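Local coordinates for designed protein (Trypanosoma brucei, PDB 6IEV) that is of unknown function but is a designed, compact thioredoxin-fold protein whose variants were analysed for stability at high temperature, at residues His23-Ser27 against Leu28-Arg32. Sequence-based numbering, arbitrary orientation.
Sequences HVIMS and LEELR
Glu30 and His23 meet by a hydrogen bond at the turn that leads from edge strand 23-24 into helix 28-35, and the carboxylate of Glu30 is shared among several partners. NE2 of His23 donates to OE1 of Glu30 at 2.7 Å, with the oxygen lying in the ring plane but the bond reaching it on the syn side, 31° out of the carboxylate plane. The second oxygen, OE2, takes the backbone N of Met26 at 2.8 Å, nearly in line with its C-O bond. An extended chain, with CG anti to the backbone N (chi1 179°), carries the carboxylate back from the first helical turn to the incoming backbone. A water lies within hydrogen-bonding distance of OE1 of Glu30 and O of Val24, though it has more acceptors in reach than protons.

Helix capping forms the second group. Ser27 is the N-cap: its OG accepts from Glu30 N at 3.0 Å, while its carbonyl O receives Leu31 N and opens the helical bonding pattern.

Ile25 supplies the remaining contacts. Its methyl CD1 rests against the carboxylate end of Glu30, 3.5 Å from CD, and its CG2 makes an apolar contact with CB of Leu31 at 3.9 Å; Ile25 and Leu31 also pack on Val75 of strand 70-76.

With a bond to each oxygen, the carboxylate is fixed in rotation, and it would probably favour protonation of His23, which would add a charge component to the hydrogen bond.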
ATOM      1  N   HIS A  23       4.302 -17.560  -3.307  1.00 37.62           N
ATOM      2  CA  HIS A  23       4.033 -18.967  -3.561  1.00 34.98           C
ATOM      3  C   HIS A  23       5.367 -19.709  -3.754  1.00 35.90           C
ATOM      4  O   HIS A  23       6.212 -19.283  -4.549  1.00 34.31           O
ATOM      5  CB  HIS A  23       3.123 -19.124  -4.777  1.00 29.94           C
ATOM      6  CG  HIS A  23       2.976 -20.547  -5.225  1.00 41.42           C
ATOM      7  ND1 HIS A  23       2.490 -21.536  -4.400  1.00 42.74           N
ATOM      8  CD2 HIS A  23       3.284 -21.150  -6.395  1.00 40.27           C
ATOM      9  CE1 HIS A  23       2.509 -22.694  -5.040  1.00 43.86           C
ATOM     10  NE2 HIS A  23       2.979 -22.485  -6.256  1.00 44.16           N
ATOM     11  N   VAL A  24       5.586 -20.783  -3.003  1.00 35.46           N
ATOM     12  CA  VAL A  24       6.845 -21.520  -3.125  1.00 40.69           C
ATOM     13  C   VAL A  24       6.818 -22.419  -4.369  1.00 39.81           C
ATOM     14  O   VAL A  24       5.942 -23.278  -4.515  1.00 39.24           O
ATOM     15  CB  VAL A  24       7.134 -22.322  -1.854  1.00 34.94           C
ATOM     16  CG1 VAL A  24       8.260 -23.331  -2.111  1.00 44.21           C
ATOM     17  CG2 VAL A  24       7.537 -21.371  -0.734  1.00 36.92           C
ATOM     18  N   ILE A  25       7.803 -22.234  -5.249  1.00 39.02           N
ATOM     19  CA  ILE A  25       7.864 -22.912  -6.546  1.00 41.16           C
ATOM     20  C   ILE A  25       8.628 -24.223  -6.420  1.00 43.03           C
ATOM     21  O   ILE A  25       9.697 -24.279  -5.799  1.00 53.37           O
ATOM     22  CB  ILE A  25       8.515 -22.006  -7.603  1.00 45.21           C
ATOM     23  CG1 ILE A  25       7.520 -20.937  -8.047  1.00 40.96           C
ATOM     24  CG2 ILE A  25       9.038 -22.833  -8.782  1.00 42.09           C
ATOM     25  CD1 ILE A  25       6.282 -21.497  -8.736  1.00 41.99           C
ATOM     26  N   MET A  26       8.085 -25.286  -7.005  1.00 37.03           N
ATOM     27  CA  MET A  26       8.749 -26.584  -6.934  1.00 39.17           C
ATOM     28  C   MET A  26       9.614 -26.943  -8.139  1.00 38.60           C
ATOM     29  O   MET A  26      10.504 -27.779  -7.993  1.00 38.28           O
ATOM     30  CB  MET A  26       7.717 -27.680  -6.722  1.00 49.03           C
ATOM     31  CG  MET A  26       7.440 -27.924  -5.272  1.00 52.76           C
ATOM     32  SD  MET A  26       6.133 -29.117  -5.176  1.00 56.67           S
ATOM     33  CE  MET A  26       5.043 -28.498  -6.458  1.00 47.70           C
ATOM     34  N   SER A  27       9.390 -26.367  -9.321  1.00 36.86           N
ATOM     35  CA  SER A  27      10.072 -26.841 -10.525  1.00 37.87           C
ATOM     36  C   SER A  27      10.109 -25.732 -11.561  1.00 40.57           C
ATOM     37  O   SER A  27       9.297 -24.795 -11.535  1.00 36.82           O
ATOM     38  CB  SER A  27       9.362 -28.052 -11.147  1.00 38.42           C
ATOM     39  OG  SER A  27       8.062 -27.668 -11.624  1.00 38.24           O
ATOM     40  N   LEU A  28      11.026 -25.895 -12.517  1.00 38.64           N
ATOM     41  CA  LEU A  28      11.105 -24.963 -13.635  1.00 38.68           C
ATOM     42  C   LEU A  28       9.813 -24.965 -14.445  1.00 45.15           C
ATOM     43  O   LEU A  28       9.289 -23.897 -14.792  1.00 43.50           O
ATOM     44  CB  LEU A  28      12.316 -25.307 -14.506  1.00 39.91           C
ATOM     45  CG  LEU A  28      12.600 -24.346 -15.655  1.00 50.17           C
ATOM     46  CD1 LEU A  28      12.741 -22.923 -15.144  1.00 51.56           C
ATOM     47  CD2 LEU A  28      13.837 -24.768 -16.387  1.00 49.49           C
ATOM     48  N   GLU A  29       9.223 -26.143 -14.649  1.00 38.87           N
ATOM     49  CA  GLU A  29       7.984 -26.211 -15.411  1.00 40.51           C
ATOM     50  C   GLU A  29       6.863 -25.440 -14.715  1.00 43.33           C
ATOM     51  O   GLU A  29       6.112 -24.704 -15.362  1.00 43.40           O
ATOM     52  CB  GLU A  29       7.560 -27.665 -15.618  1.00 44.50           C
ATOM     53  CG  GLU A  29       6.278 -27.794 -16.420  1.00 52.63           C
ATOM     54  CD  GLU A  29       6.397 -27.142 -17.797  1.00 70.37           C
ATOM     55  OE1 GLU A  29       7.500 -27.218 -18.394  1.00 76.52           O
ATOM     56  OE2 GLU A  29       5.401 -26.537 -18.267  1.00 72.21           O
ATOM     57  N   GLU A  30       6.747 -25.568 -13.395  1.00 43.62           N
ATOM     58  CA  GLU A  30       5.751 -24.766 -12.697  1.00 43.06           C
ATOM     59  C   GLU A  30       6.068 -23.284 -12.826  1.00 43.73           C
ATOM     60  O   GLU A  30       5.172 -22.470 -13.050  1.00 39.61           O
ATOM     61  CB  GLU A  30       5.669 -25.165 -11.225  1.00 37.52           C
ATOM     62  CG  GLU A  30       4.650 -24.329 -10.455  1.00 42.51           C
ATOM     63  CD  GLU A  30       4.689 -24.598  -8.952  1.00 48.80           C
ATOM     64  OE1 GLU A  30       3.745 -24.205  -8.252  1.00 50.80           O
ATOM     65  OE2 GLU A  30       5.673 -25.191  -8.464  1.00 51.00           O
ATOM     66  N   LEU A  31       7.343 -22.916 -12.710  1.00 45.38           N
ATOM     67  CA  LEU A  31       7.711 -21.505 -12.750  1.00 46.80           C
ATOM     68  C   LEU A  31       7.438 -20.891 -14.122  1.00 47.69           C
ATOM     69  O   LEU A  31       6.987 -19.746 -14.214  1.00 44.18           O
ATOM     70  CB  LEU A  31       9.185 -21.344 -12.363  1.00 50.39           C
ATOM     71  CG  LEU A  31       9.773 -19.931 -12.368  1.00 53.42           C
ATOM     72  CD1 LEU A  31       8.831 -18.942 -11.683  1.00 46.02           C
ATOM     73  CD2 LEU A  31      11.119 -19.929 -11.686  1.00 53.98           C
ATOM     74  N   ARG A  32       7.714 -21.631 -15.200  1.00 49.56           N
ATOM     75  CA  ARG A  32       7.491 -21.086 -16.537  1.00 47.97           C
ATOM     76  C   ARG A  32       6.010 -20.916 -16.846  1.00 44.90           C
ATOM     77  O   ARG A  32       5.619 -19.930 -17.474  1.00 50.41           O
ATOM     78  CB  ARG A  32       8.146 -21.979 -17.587  1.00 44.01           C
ATOM     79  CG  ARG A  32       9.658 -21.955 -17.545  1.00 50.75           C
ATOM     80  CD  ARG A  32      10.251 -22.807 -18.660  1.00 65.11           C
ATOM     81  NE  ARG A  32      10.003 -22.265 -19.994  1.00 74.63           N
ATOM     82  CZ  ARG A  32      10.391 -22.857 -21.122  1.00 85.69           C
ATOM     83  NH1 ARG A  32      11.052 -24.016 -21.085  1.00 75.89           N
ATOM     84  NH2 ARG A  32      10.122 -22.283 -22.288  1.00 97.27           N
TER
HETATM   85  O   HOH W   1       4.489 -25.351  -5.675  1.00 34.58           O